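Local coordinates for protein CRISPR-associated endonuclease Cas9 (Campylobacter jejuni subsp. jejuni serotype O:2, PDB 5X2H) that uses a guide RNA to find complementary invading DNA and cuts both of its strands in CRISPR adaptive immunity, at residues P266-F271 / D398-S403; F271-R276 / A299-V304; N761-T764 / S769-V772; K787-N792 / V798-I803. One frame throughout, in Å; residues are numbered along the deposited sequence.

Contact 1 (P266-F271 / D398-S403). With nucleotides of chain B; nucleotides of chain C.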
# COMPACT_ATOMS: atom_id res chain seq x y z
N PRO A 266 -16.80 24.07 -16.45
CA PRO A 266 -16.83 24.95 -17.63
C PRO A 266 -15.52 25.69 -17.85
O PRO A 266 -15.07 25.80 -19.00
CB PRO A 266 -17.98 25.91 -17.32
CG PRO A 266 -18.86 25.16 -16.37
CD PRO A 266 -17.93 24.32 -15.54
N LEU A 267 -14.90 26.20 -16.79
CA LEU A 267 -13.61 26.88 -16.93
C LEU A 267 -12.56 25.94 -17.52
O LEU A 267 -11.82 26.32 -18.43
CB LEU A 267 -13.15 27.41 -15.58
CG LEU A 267 -13.04 28.93 -15.41
CD1 LEU A 267 -12.40 29.26 -14.07
CD2 LEU A 267 -12.25 29.54 -16.56
N ALA A 268 -12.49 24.71 -17.00
CA ALA A 268 -11.52 23.75 -17.51
C ALA A 268 -11.81 23.36 -18.95
O ALA A 268 -10.89 23.25 -19.76
CB ALA A 268 -11.49 22.51 -16.61
N PHE A 269 -13.09 23.15 -19.28
CA PHE A 269 -13.46 22.94 -20.68
C PHE A 269 -13.03 24.12 -21.53
O PHE A 269 -12.48 23.95 -22.62
CB PHE A 269 -14.97 22.72 -20.80
CG PHE A 269 -15.41 21.32 -20.44
CD1 PHE A 269 -14.58 20.24 -20.67
CD2 PHE A 269 -16.66 21.10 -19.88
CE1 PHE A 269 -14.98 18.96 -20.34
CE2 PHE A 269 -17.07 19.82 -19.56
CZ PHE A 269 -16.23 18.75 -19.79
N MET A 270 -13.27 25.34 -21.04
CA MET A 270 -12.87 26.53 -21.78
C MET A 270 -11.35 26.58 -21.93
O MET A 270 -10.83 26.82 -23.02
CB MET A 270 -13.39 27.78 -21.07
CG MET A 270 -13.10 29.08 -21.80
SD MET A 270 -14.10 29.28 -23.28
CE MET A 270 -15.75 29.26 -22.57
N PHE A 271 -10.62 26.33 -20.84
CA PHE A 271 -9.17 26.43 -20.88
C PHE A 271 -8.57 25.38 -21.80
O PHE A 271 -7.67 25.67 -22.60
CB PHE A 271 -8.59 26.30 -19.47
CG PHE A 271 -7.09 26.21 -19.45
CD1 PHE A 271 -6.31 27.32 -19.74
CD2 PHE A 271 -6.46 25.02 -19.12
CE1 PHE A 271 -4.93 27.23 -19.72
CE2 PHE A 271 -5.08 24.93 -19.09
CZ PHE A 271 -4.31 26.04 -19.40
N ASP A 398 -11.18 13.18 -12.81
CA ASP A 398 -9.94 13.76 -13.33
C ASP A 398 -9.83 15.26 -13.09
O ASP A 398 -10.84 15.97 -13.03
CB ASP A 398 -9.79 13.45 -14.83
CG ASP A 398 -8.39 13.02 -15.20
OD1 ASP A 398 -7.42 13.53 -14.58
OD2 ASP A 398 -8.24 12.17 -16.10
N HIS A 399 -8.60 15.75 -12.95
CA HIS A 399 -8.32 17.15 -12.66
C HIS A 399 -7.22 17.67 -13.58
O HIS A 399 -6.38 16.91 -14.07
CB HIS A 399 -7.89 17.36 -11.20
CG HIS A 399 -8.89 16.90 -10.19
ND1 HIS A 399 -9.56 17.78 -9.36
CD2 HIS A 399 -9.32 15.66 -9.86
CE1 HIS A 399 -10.37 17.10 -8.57
NE2 HIS A 399 -10.24 15.81 -8.85
N LEU A 400 -7.23 18.98 -13.79
CA LEU A 400 -6.10 19.64 -14.42
C LEU A 400 -4.95 19.74 -13.41
O LEU A 400 -5.05 19.28 -12.27
CB LEU A 400 -6.50 21.03 -14.92
CG LEU A 400 -7.62 21.15 -15.94
CD1 LEU A 400 -7.84 22.60 -16.32
CD2 LEU A 400 -7.33 20.31 -17.18
N ASN A 401 -3.86 20.37 -13.83
CA ASN A 401 -2.73 20.60 -12.94
C ASN A 401 -2.72 22.01 -12.35
O ASN A 401 -1.80 22.34 -11.59
CB ASN A 401 -1.41 20.33 -13.68
CG ASN A 401 -1.15 18.85 -13.86
OD1 ASN A 401 -1.22 18.08 -12.90
ND2 ASN A 401 -0.88 18.44 -15.09
N ILE A 402 -3.70 22.84 -12.68
CA ILE A 402 -3.80 24.19 -12.14
C ILE A 402 -5.19 24.39 -11.54
O ILE A 402 -6.14 23.69 -11.87
CB ILE A 402 -3.51 25.27 -13.21
CG1 ILE A 402 -4.44 25.10 -14.41
CG2 ILE A 402 -2.05 25.20 -13.64
CD1 ILE A 402 -4.10 26.02 -15.56
N SER A 403 -5.29 25.38 -10.66
CA SER A 403 -6.49 25.61 -9.87
C SER A 403 -7.49 26.49 -10.62
O SER A 403 -7.21 27.03 -11.69
CB SER A 403 -6.13 26.27 -8.54
OG SER A 403 -5.53 27.54 -8.74
P A B 5 -2.32 20.83 -17.46
OP1 A B 5 -3.45 20.69 -16.51
OP2 A B 5 -1.09 20.03 -17.23
O5' A B 5 -2.84 20.49 -18.92
C5' A B 5 -3.78 21.34 -19.56
C4' A B 5 -3.90 21.05 -21.03
O4' A B 5 -2.63 21.31 -21.70
C3' A B 5 -4.21 19.62 -21.41
O3' A B 5 -5.58 19.29 -21.23
C2' A B 5 -3.75 19.56 -22.86
O2' A B 5 -4.68 20.20 -23.72
C1' A B 5 -2.49 20.43 -22.79
N9 A B 5 -1.28 19.61 -22.60
C8 A B 5 -0.51 19.45 -21.47
N7 A B 5 0.50 18.63 -21.63
C5 A B 5 0.39 18.21 -22.95
C6 A B 5 1.15 17.34 -23.74
N6 A B 5 2.24 16.70 -23.30
N1 A B 5 0.76 17.14 -25.02
C2 A B 5 -0.32 17.79 -25.47
N3 A B 5 -1.12 18.63 -24.82
C4 A B 5 -0.71 18.81 -23.56
P DC C 17 -10.13 11.36 -9.66
OP1 DC C 17 -10.74 12.70 -9.83
OP2 DC C 17 -9.88 10.52 -10.85
O5' DC C 17 -8.77 11.52 -8.85
C5' DC C 17 -8.75 12.28 -7.64
C4' DC C 17 -7.51 11.97 -6.83
O4' DC C 17 -7.53 10.58 -6.42
C3' DC C 17 -6.19 12.13 -7.56
O3' DC C 17 -5.77 13.48 -7.53
C2' DC C 17 -5.27 11.24 -6.72
C1' DC C 17 -6.20 10.08 -6.36
N1 DC C 17 -6.08 8.92 -7.28
C2 DC C 17 -5.00 8.04 -7.15
O2 DC C 17 -4.16 8.24 -6.26
N3 DC C 17 -4.90 6.99 -8.00
C4 DC C 17 -5.82 6.81 -8.94
N4 DC C 17 -5.69 5.75 -9.75
C5 DC C 17 -6.92 7.70 -9.10
C6 DC C 17 -7.01 8.73 -8.25
P A B 4 2.48 22.17 -14.95
OP1 A B 4 1.61 22.07 -13.75
OP2 A B 4 3.36 21.03 -15.32
O5' A B 4 1.58 22.52 -16.21
C5' A B 4 0.71 23.64 -16.18
C4' A B 4 0.05 23.89 -17.51
O4' A B 4 1.03 24.28 -18.51
C3' A B 4 -0.65 22.71 -18.16
O3' A B 4 -1.89 22.37 -17.55
C2' A B 4 -0.77 23.17 -19.60
O2' A B 4 -1.77 24.17 -19.73
C1' A B 4 0.60 23.84 -19.79
N9 A B 4 1.57 22.86 -20.32
C8 A B 4 2.52 22.14 -19.64
N7 A B 4 3.20 21.32 -20.41
C5 A B 4 2.64 21.50 -21.67
C6 A B 4 2.91 20.91 -22.92
N6 A B 4 3.86 20.00 -23.12
N1 A B 4 2.16 21.32 -23.97
C2 A B 4 1.21 22.24 -23.77
N3 A B 4 0.87 22.86 -22.65
C4 A B 4 1.63 22.44 -21.62
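Leu400 and Ile402 press against Ala268 and Phe271 where a loop of Cas9's helical recognition region meets the first turns of helix 266-288. CD1 of Leu400 fills the angle between the two helix residues, 3.7 Å from Ala268 CB and 3.9 Å from Phe271 CD2. Ile402 meets Phe271 from the opposing direction in a CH-pi contact: its CD1 stands over one face of the ring, 4.2 Å from the centroid. That reach depends on chi1 of 56°, which wedges CG1 of Ile402 between its own backbone N and carbonyl carbon. With CG anti to the backbone N (chi1 172°), the Phe271 ring brings CZ to the guide RNA, 3.2 Å from O2' of A4 of chain B.

In the next shell, leucine and isoleucine flank the residue that grips the RNA. Asn401 holds the phosphate of A5 of chain B twice, through its backbone N to OP1 and through its side-chain ND2 to OP2, a nearly straight bond. Leu400 and Ile402 both make backbone hydrogen bonds with Ala261, and Leu407 and Met414 of helix 404-415 also pack on Phe271. At the start of segment 398-403 the target DNA strand is met: Asp398 N donates to OP1 of DC17 of chain C over 3.1 Å, and His399 CD2 lies 3.3 Å from the same oxygen.

Contact 2 (F271-R276 / A299-V304). With nucleotides of chain B.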
# COMPACT_ATOMS: atom_id res chain seq x y z
N PHE A 271 -10.62 26.33 -20.84
CA PHE A 271 -9.17 26.43 -20.88
C PHE A 271 -8.57 25.38 -21.80
O PHE A 271 -7.67 25.67 -22.60
CB PHE A 271 -8.59 26.30 -19.47
CG PHE A 271 -7.09 26.21 -19.45
CD1 PHE A 271 -6.31 27.32 -19.74
CD2 PHE A 271 -6.46 25.02 -19.12
CE1 PHE A 271 -4.93 27.23 -19.72
CE2 PHE A 271 -5.08 24.93 -19.09
CZ PHE A 271 -4.31 26.04 -19.40
N VAL A 272 -9.05 24.13 -21.70
CA VAL A 272 -8.50 23.06 -22.53
C VAL A 272 -8.83 23.30 -24.00
O VAL A 272 -7.97 23.18 -24.88
CB VAL A 272 -9.00 21.69 -22.05
CG1 VAL A 272 -8.62 20.61 -23.05
CG2 VAL A 272 -8.42 21.37 -20.68
N ALA A 273 -10.08 23.67 -24.29
CA ALA A 273 -10.46 23.95 -25.67
C ALA A 273 -9.63 25.10 -26.24
O ALA A 273 -9.17 25.03 -27.38
CB ALA A 273 -11.95 24.27 -25.75
N LEU A 274 -9.42 26.16 -25.45
CA LEU A 274 -8.56 27.25 -25.91
C LEU A 274 -7.13 26.79 -26.10
O LEU A 274 -6.44 27.27 -27.00
CB LEU A 274 -8.62 28.42 -24.93
CG LEU A 274 -9.93 29.20 -24.86
CD1 LEU A 274 -9.90 30.21 -23.72
CD2 LEU A 274 -10.20 29.90 -26.19
N THR A 275 -6.66 25.86 -25.26
CA THR A 275 -5.28 25.38 -25.38
C THR A 275 -5.06 24.67 -26.71
O THR A 275 -4.10 24.98 -27.43
CB THR A 275 -4.94 24.46 -24.21
OG1 THR A 275 -4.99 25.21 -22.99
CG2 THR A 275 -3.55 23.88 -24.38
N ARG A 276 -5.94 23.73 -27.06
CA ARG A 276 -5.78 23.01 -28.32
C ARG A 276 -5.93 23.95 -29.51
O ARG A 276 -5.15 23.88 -30.47
CB ARG A 276 -6.80 21.87 -28.41
CG ARG A 276 -7.18 21.25 -27.08
CD ARG A 276 -6.52 19.90 -26.85
NE ARG A 276 -6.83 18.95 -27.92
CZ ARG A 276 -5.90 18.35 -28.66
NH1 ARG A 276 -4.62 18.58 -28.44
NH2 ARG A 276 -6.26 17.50 -29.61
N ALA A 299 -14.57 31.19 -34.09
CA ALA A 299 -15.34 30.24 -34.88
C ALA A 299 -15.13 28.81 -34.38
O ALA A 299 -16.09 28.06 -34.20
CB ALA A 299 -14.97 30.36 -36.36
N LEU A 300 -13.87 28.43 -34.16
CA LEU A 300 -13.58 27.09 -33.65
C LEU A 300 -14.11 26.92 -32.23
O LEU A 300 -14.63 25.85 -31.88
CB LEU A 300 -12.08 26.82 -33.70
CG LEU A 300 -11.43 26.90 -35.08
CD1 LEU A 300 -9.92 26.75 -34.97
CD2 LEU A 300 -12.01 25.85 -36.01
N LEU A 301 -14.01 27.97 -31.40
CA LEU A 301 -14.50 27.88 -30.04
C LEU A 301 -16.02 27.80 -30.00
O LEU A 301 -16.60 27.11 -29.16
CB LEU A 301 -14.01 29.08 -29.22
CG LEU A 301 -14.39 29.11 -27.74
CD1 LEU A 301 -13.81 27.91 -27.01
CD2 LEU A 301 -13.94 30.41 -27.10
N ASN A 302 -16.70 28.51 -30.91
CA ASN A 302 -18.16 28.47 -30.95
C ASN A 302 -18.67 27.09 -31.35
O ASN A 302 -19.77 26.70 -30.94
CB ASN A 302 -18.70 29.53 -31.91
CG ASN A 302 -19.35 30.69 -31.18
OD1 ASN A 302 -18.69 31.46 -30.48
ND2 ASN A 302 -20.66 30.83 -31.35
N GLU A 303 -17.90 26.34 -32.14
CA GLU A 303 -18.29 24.97 -32.46
C GLU A 303 -18.11 24.05 -31.26
O GLU A 303 -18.88 23.10 -31.08
CB GLU A 303 -17.50 24.46 -33.65
N VAL A 304 -17.10 24.32 -30.43
CA VAL A 304 -16.92 23.54 -29.20
C VAL A 304 -18.02 23.86 -28.20
O VAL A 304 -18.62 22.96 -27.61
CB VAL A 304 -15.52 23.80 -28.60
CG1 VAL A 304 -15.42 23.21 -27.21
CG2 VAL A 304 -14.45 23.23 -29.50
P A B 5 -2.32 20.83 -17.46
OP1 A B 5 -3.45 20.69 -16.51
OP2 A B 5 -1.09 20.03 -17.23
O5' A B 5 -2.84 20.49 -18.92
C5' A B 5 -3.78 21.34 -19.56
C4' A B 5 -3.90 21.05 -21.03
O4' A B 5 -2.63 21.31 -21.70
C3' A B 5 -4.21 19.62 -21.41
O3' A B 5 -5.58 19.29 -21.23
C2' A B 5 -3.75 19.56 -22.86
O2' A B 5 -4.68 20.20 -23.72
C1' A B 5 -2.49 20.43 -22.79
N9 A B 5 -1.28 19.61 -22.60
C8 A B 5 -0.51 19.45 -21.47
N7 A B 5 0.50 18.63 -21.63
C5 A B 5 0.39 18.21 -22.95
C6 A B 5 1.15 17.34 -23.74
N6 A B 5 2.24 16.70 -23.30
N1 A B 5 0.76 17.14 -25.02
C2 A B 5 -0.32 17.79 -25.47
N3 A B 5 -1.12 18.63 -24.82
C4 A B 5 -0.71 18.81 -23.56
P U B 6 -5.98 17.80 -20.80
OP1 U B 6 -7.41 17.81 -20.40
OP2 U B 6 -4.96 17.30 -19.85
O5' U B 6 -5.86 16.98 -22.16
C5' U B 6 -6.61 17.37 -23.30
C4' U B 6 -6.21 16.58 -24.52
O4' U B 6 -4.84 16.87 -24.88
C3' U B 6 -6.23 15.07 -24.37
O3' U B 6 -7.53 14.52 -24.48
C2' U B 6 -5.28 14.61 -25.47
O2' U B 6 -5.92 14.65 -26.74
C1' U B 6 -4.23 15.72 -25.44
N1 U B 6 -3.06 15.36 -24.60
C2 U B 6 -2.12 14.53 -25.17
O2 U B 6 -2.21 14.10 -26.31
N3 U B 6 -1.06 14.21 -24.36
C4 U B 6 -0.86 14.64 -23.06
O4 U B 6 0.15 14.27 -22.45
C5 U B 6 -1.88 15.49 -22.54
C6 U B 6 -2.93 15.81 -23.31
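Helices 271-276 and 299-304 run roughly antiparallel at 142°, their axes 10.4 Å apart at closest approach, with Ala273 facing Leu301. They belong to consecutive helices, 266-288 and 294-307, which form an alpha-hairpin in the helical recognition region. The interface is wholly apolar and small. The methyl of Ala273 points at the partner helix and meets CG1 of Val304 at 3.9 Å, with Leu301 CD1 slightly farther off. With CG of Leu301 anti to its backbone N (chi1 -178°), the branched end reaches Leu274; the two leucine side chains lie oblique to each other, Leu301 CD2 3.9 Å from Leu274 CD2. Leu300 continues the seam by packing on Ile277 and Leu281, while Val304 also touches Leu310 of strand 309-311.

The opposite flank of helix 271-276 is turned to the guide RNA. Val272 CG2 touches O3' of A5 of chain B at 3.6 Å, and Thr275 CG2 lies against the same ribose. The guanidinium of Arg276 lays one face over the sugar of U6 of chain B, and its NH2 is held by the carbonyl of Gly332. Thr275 also ties the helix to itself: its OG1 donates to Phe271 O over 2.7 Å from above the carbonyl plane, whereas its N reaches that oxygen from the other face. The same hydroxyl oxygen sits 3.7 Å above the centre of the Phe271 ring.

Contact 3 (N761-T764 / S769-V772)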
# COMPACT_ATOMS: atom_id res chain seq x y z
N ASN A 761 20.90 -11.63 13.09
CA ASN A 761 19.81 -11.84 12.14
C ASN A 761 18.58 -12.48 12.76
O ASN A 761 17.46 -12.09 12.44
CB ASN A 761 20.28 -12.71 10.97
CG ASN A 761 21.24 -11.99 10.05
OD1 ASN A 761 21.29 -10.76 10.03
ND2 ASN A 761 22.00 -12.75 9.28
N ALA A 762 18.76 -13.46 13.65
CA ALA A 762 17.62 -14.15 14.23
C ALA A 762 18.07 -14.89 15.48
O ALA A 762 19.25 -15.24 15.64
CB ALA A 762 16.98 -15.12 13.24
N PHE A 763 17.11 -15.13 16.36
CA PHE A 763 17.27 -16.00 17.51
C PHE A 763 16.35 -17.20 17.32
O PHE A 763 15.14 -17.02 17.13
CB PHE A 763 16.95 -15.26 18.81
CG PHE A 763 16.73 -16.16 19.99
CD1 PHE A 763 17.79 -16.85 20.56
CD2 PHE A 763 15.46 -16.31 20.54
CE1 PHE A 763 17.59 -17.68 21.64
CE2 PHE A 763 15.26 -17.14 21.63
CZ PHE A 763 16.33 -17.83 22.18
N THR A 764 16.92 -18.40 17.33
CA THR A 764 16.16 -19.62 17.09
C THR A 764 15.79 -20.22 18.44
O THR A 764 16.66 -20.70 19.18
CB THR A 764 16.96 -20.60 16.24
OG1 THR A 764 17.37 -19.95 15.03
CG2 THR A 764 16.11 -21.81 15.88
N SER A 769 19.83 -20.45 19.85
CA SER A 769 21.04 -20.13 19.11
C SER A 769 20.79 -18.91 18.22
O SER A 769 19.66 -18.47 18.04
CB SER A 769 21.49 -21.32 18.25
OG SER A 769 20.47 -21.70 17.35
N LEU A 770 21.88 -18.39 17.66
CA LEU A 770 21.85 -17.19 16.85
C LEU A 770 22.14 -17.51 15.39
O LEU A 770 22.84 -18.48 15.07
CB LEU A 770 22.87 -16.16 17.33
CG LEU A 770 22.74 -15.57 18.73
CD1 LEU A 770 23.93 -14.66 19.01
CD2 LEU A 770 21.43 -14.82 18.92
N ILE A 771 21.59 -16.69 14.51
CA ILE A 771 22.01 -16.59 13.12
C ILE A 771 22.65 -15.22 12.95
O ILE A 771 22.03 -14.20 13.29
CB ILE A 771 20.83 -16.77 12.15
CG1 ILE A 771 20.30 -18.21 12.21
CG2 ILE A 771 21.24 -16.38 10.73
CD1 ILE A 771 19.01 -18.42 11.40
N VAL A 772 23.89 -15.18 12.47
CA VAL A 772 24.62 -13.94 12.29
C VAL A 772 25.23 -13.93 10.90
O VAL A 772 25.38 -14.96 10.24
CB VAL A 772 25.72 -13.74 13.36
CG1 VAL A 772 25.14 -13.85 14.77
CG2 VAL A 772 26.84 -14.73 13.17
O HOH W 1 20.02 -20.19 15.04
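A beta hairpin within the PAM-interacting C-terminal domain pairs strand 761-764 with strand 769-772, antiparallel and interrupted by a classic beta bulge. At the bulge Asn761 and Ala762 both face Ile771, whose carbonyl O accepts a hydrogen bond from Asn761 N (2.8 Å) and a weak one from Ala762 N. Ile771 N returns a nearly straight bond to Ala762 O. Nearer the turn, Thr764 and Ser769 form a hydrogen-bonded pair through Thr764 N to Ser769 O at 2.8 Å and the longer Ser769 N to Thr764 O. Between the Ala762-Ile771 and Thr764-Ser769 pairs, Phe763 and Leu770 form a non-hydrogen-bonded pair.

Phe763 and Leu770 point to one face of the sheet, where Leu770 CD2 approaches the ring at its edge, and Ala697 and Pro699 of strand 695-700 pack on Phe763. The other face carries Ala762, Thr764, Ser769 and Ile771, and lies beside the bound DNA: Ala762 touches a phosphate and Thr764 an adenine base. The Ile771 and Asn761 side chains cross at about a right angle, CG2 of Ile771 3.8 Å from CB of Asn761. Ser769 OG is hydrogen-bonded with Thr767 OG1, and a water links it to Thr764, lying 2.7 Å from Thr764 OG1.

Contact 4 (K787-N792 / V798-I803). With nucleotides of chain C.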
# COMPACT_ATOMS: atom_id res chain seq x y z
N LYS A 787 36.93 -17.60 9.64
CA LYS A 787 36.57 -18.92 9.11
C LYS A 787 36.14 -19.86 10.22
O LYS A 787 35.36 -20.80 9.97
CB LYS A 787 37.75 -19.51 8.33
CG LYS A 787 38.05 -18.79 7.03
CD LYS A 787 39.20 -19.45 6.28
CE LYS A 787 39.55 -18.68 5.02
NZ LYS A 787 40.59 -19.38 4.20
N ILE A 788 36.61 -19.64 11.45
CA ILE A 788 36.15 -20.44 12.58
C ILE A 788 34.67 -20.19 12.82
O ILE A 788 33.88 -21.13 13.01
CB ILE A 788 36.98 -20.12 13.83
CG1 ILE A 788 38.42 -20.59 13.65
CG2 ILE A 788 36.34 -20.74 15.07
CD1 ILE A 788 39.32 -20.26 14.81
N LEU A 789 34.27 -18.92 12.83
CA LEU A 789 32.87 -18.57 13.07
C LEU A 789 32.01 -18.86 11.85
O LEU A 789 30.90 -19.40 11.98
CB LEU A 789 32.77 -17.10 13.46
CG LEU A 789 31.35 -16.60 13.76
CD1 LEU A 789 30.78 -17.37 14.93
CD2 LEU A 789 31.35 -15.10 14.03
N PHE A 790 32.49 -18.51 10.66
CA PHE A 790 31.73 -18.72 9.42
C PHE A 790 32.25 -19.94 8.67
O PHE A 790 32.70 -19.87 7.53
CB PHE A 790 31.80 -17.47 8.55
CG PHE A 790 31.18 -16.26 9.17
CD1 PHE A 790 29.80 -16.08 9.16
CD2 PHE A 790 31.97 -15.28 9.77
CE1 PHE A 790 29.23 -14.96 9.73
CE2 PHE A 790 31.40 -14.16 10.34
CZ PHE A 790 30.03 -14.00 10.32
N LYS A 791 32.17 -21.09 9.35
CA LYS A 791 32.70 -22.34 8.82
C LYS A 791 31.97 -22.81 7.57
O LYS A 791 32.52 -23.60 6.80
CB LYS A 791 32.63 -23.42 9.90
CG LYS A 791 31.46 -23.25 10.85
CD LYS A 791 31.00 -24.58 11.44
CE LYS A 791 32.13 -25.30 12.16
NZ LYS A 791 31.68 -26.62 12.67
N ASN A 792 30.74 -22.34 7.34
CA ASN A 792 29.93 -22.78 6.20
C ASN A 792 29.78 -21.70 5.14
O ASN A 792 28.87 -21.78 4.30
CB ASN A 792 28.56 -23.24 6.69
CG ASN A 792 28.65 -24.37 7.69
OD1 ASN A 792 29.45 -25.29 7.53
ND2 ASN A 792 27.84 -24.30 8.74
N VAL A 798 27.85 -15.12 3.48
CA VAL A 798 28.67 -15.37 4.66
C VAL A 798 27.78 -15.28 5.89
O VAL A 798 27.66 -14.22 6.51
CB VAL A 798 29.85 -14.38 4.76
CG1 VAL A 798 30.80 -14.80 5.88
CG2 VAL A 798 30.59 -14.30 3.43
N ILE A 799 27.13 -16.39 6.23
CA ILE A 799 26.16 -16.44 7.31
C ILE A 799 26.49 -17.63 8.20
O ILE A 799 26.78 -18.72 7.71
CB ILE A 799 24.72 -16.54 6.77
CG1 ILE A 799 24.38 -15.34 5.88
CG2 ILE A 799 23.72 -16.62 7.92
CD1 ILE A 799 23.02 -15.45 5.19
N ALA A 800 26.45 -17.41 9.51
CA ALA A 800 26.68 -18.46 10.49
C ALA A 800 25.39 -18.71 11.25
O ALA A 800 24.86 -17.79 11.89
CB ALA A 800 27.82 -18.09 11.44
N LYS A 801 24.89 -19.94 11.19
CA LYS A 801 23.62 -20.31 11.81
C LYS A 801 23.86 -21.24 12.98
O LYS A 801 24.85 -21.98 13.02
CB LYS A 801 22.69 -20.99 10.79
CG LYS A 801 22.62 -20.30 9.45
CD LYS A 801 21.61 -20.97 8.54
CE LYS A 801 21.47 -20.23 7.22
NZ LYS A 801 20.31 -20.71 6.43
N SER A 802 22.94 -21.21 13.94
CA SER A 802 22.92 -22.13 15.08
C SER A 802 24.16 -21.95 15.97
O SER A 802 24.82 -22.92 16.34
CB SER A 802 22.80 -23.58 14.61
OG SER A 802 21.58 -23.82 13.94
N ILE A 803 24.46 -20.70 16.31
CA ILE A 803 25.54 -20.38 17.24
C ILE A 803 24.96 -20.27 18.64
O ILE A 803 24.16 -19.36 18.91
CB ILE A 803 26.26 -19.09 16.84
CG1 ILE A 803 26.82 -19.20 15.43
CG2 ILE A 803 27.39 -18.78 17.82
CD1 ILE A 803 27.26 -17.88 14.90
P DG C 3 27.83 -26.40 11.90
OP1 DG C 3 29.01 -27.08 11.33
OP2 DG C 3 27.52 -24.99 11.55
O5' DG C 3 26.52 -27.25 11.57
C5' DG C 3 26.55 -28.66 11.65
C4' DG C 3 25.44 -29.27 10.83
O4' DG C 3 24.20 -29.23 11.58
C3' DG C 3 25.15 -28.57 9.50
O3' DG C 3 24.92 -29.54 8.49
C2' DG C 3 23.89 -27.75 9.80
C1' DG C 3 23.18 -28.65 10.79
N9 DG C 3 22.27 -27.94 11.69
C8 DG C 3 22.52 -26.78 12.38
N7 DG C 3 21.52 -26.40 13.12
C5 DG C 3 20.54 -27.37 12.91
C6 DG C 3 19.24 -27.49 13.45
O6 DG C 3 18.67 -26.73 14.25
N1 DG C 3 18.59 -28.62 12.98
C2 DG C 3 19.13 -29.53 12.09
N2 DG C 3 18.36 -30.57 11.75
N3 DG C 3 20.35 -29.43 11.58
C4 DG C 3 20.99 -28.33 12.04
P DT C 2 28.47 -23.99 19.05
OP1 DT C 2 29.87 -23.80 18.62
OP2 DT C 2 27.57 -22.82 19.20
O5' DT C 2 27.78 -25.01 18.03
C5' DT C 2 27.58 -24.63 16.68
C4' DT C 2 27.65 -25.84 15.77
O4' DT C 2 26.73 -26.85 16.25
C3' DT C 2 27.27 -25.59 14.33
O3' DT C 2 27.96 -26.50 13.50
C2' DT C 2 25.77 -25.86 14.34
C1' DT C 2 25.70 -27.05 15.30
N1 DT C 2 24.40 -27.15 16.03
C2 DT C 2 23.46 -28.07 15.62
O2 DT C 2 23.62 -28.81 14.66
N3 DT C 2 22.32 -28.09 16.36
C4 DT C 2 22.03 -27.30 17.46
O4 DT C 2 20.97 -27.40 18.07
C5 DT C 2 23.05 -26.36 17.84
C7 DT C 2 22.85 -25.45 19.02
C6 DT C 2 24.18 -26.34 17.12
O HOH W 2 29.02 -20.24 8.22
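This buried contact packs the C-terminal end of helix 784-789, with the residues that follow it, against strand 799-804 and the residue that leads into it. Phe790, the first residue to leave helical geometry, has its ring between two aliphatic groups: CG of Leu789 is offset over one face, and on the opposite face Val798 CG1 makes a CH-pi contact 3.9 Å from the centroid. Chi1 of -63° sets the ring beside its own backbone N and turns its edge to the strand, where CD1 lies 3.6 Å from Ala800 CB. The same methyl approaches Leu789 O at 3.4 Å. Leu789 CD1 meets Ile803 CD1 at 3.6 Å, the two side chains crossing at about a right angle.

Strand 799-804 is an outer strand of the six-stranded antiparallel sheet of the PAM-interacting domain. It carries a G1 beta bulge at Ser802 and Ile803, both facing Leu770. Phi of 64° at Ser802 marks the bulge, and its OG donates to N7 of DG3 of chain C over 2.7 Å. Lys791 NZ and Asn792 ND2 donate hydrogen bonds to OP1 and OP2, respectively, of that nucleotide's phosphate. A water bridges the segments, accepting from Asn792 N at 2.9 Å and donating to Ile799 O at 2.8 Å.

All four contacts are buried between their segments, yet each has a flank on nucleic acid. Contacts 1 and 2 share Phe271 and helix 266-288 and touch through Leu400 and Val272; both are apolar across the interface, with hydrogen bonds to nucleic acid or backbone lying beside it. Contacts 3 and 4 lie on the other side of the chain's centre, their centres about 58 to 73 Å from those of contacts 1 and 2. They join one sheet, strand 769-773 pairing with both 756-764 and 799-804. Contact 3 is mainly backbone hydrogen bonding, whereas contact 4 is ring and methyl packing; its exposed lysine and asparagine hold a DNA phosphate, while contact 1 bonds both RNA and DNA.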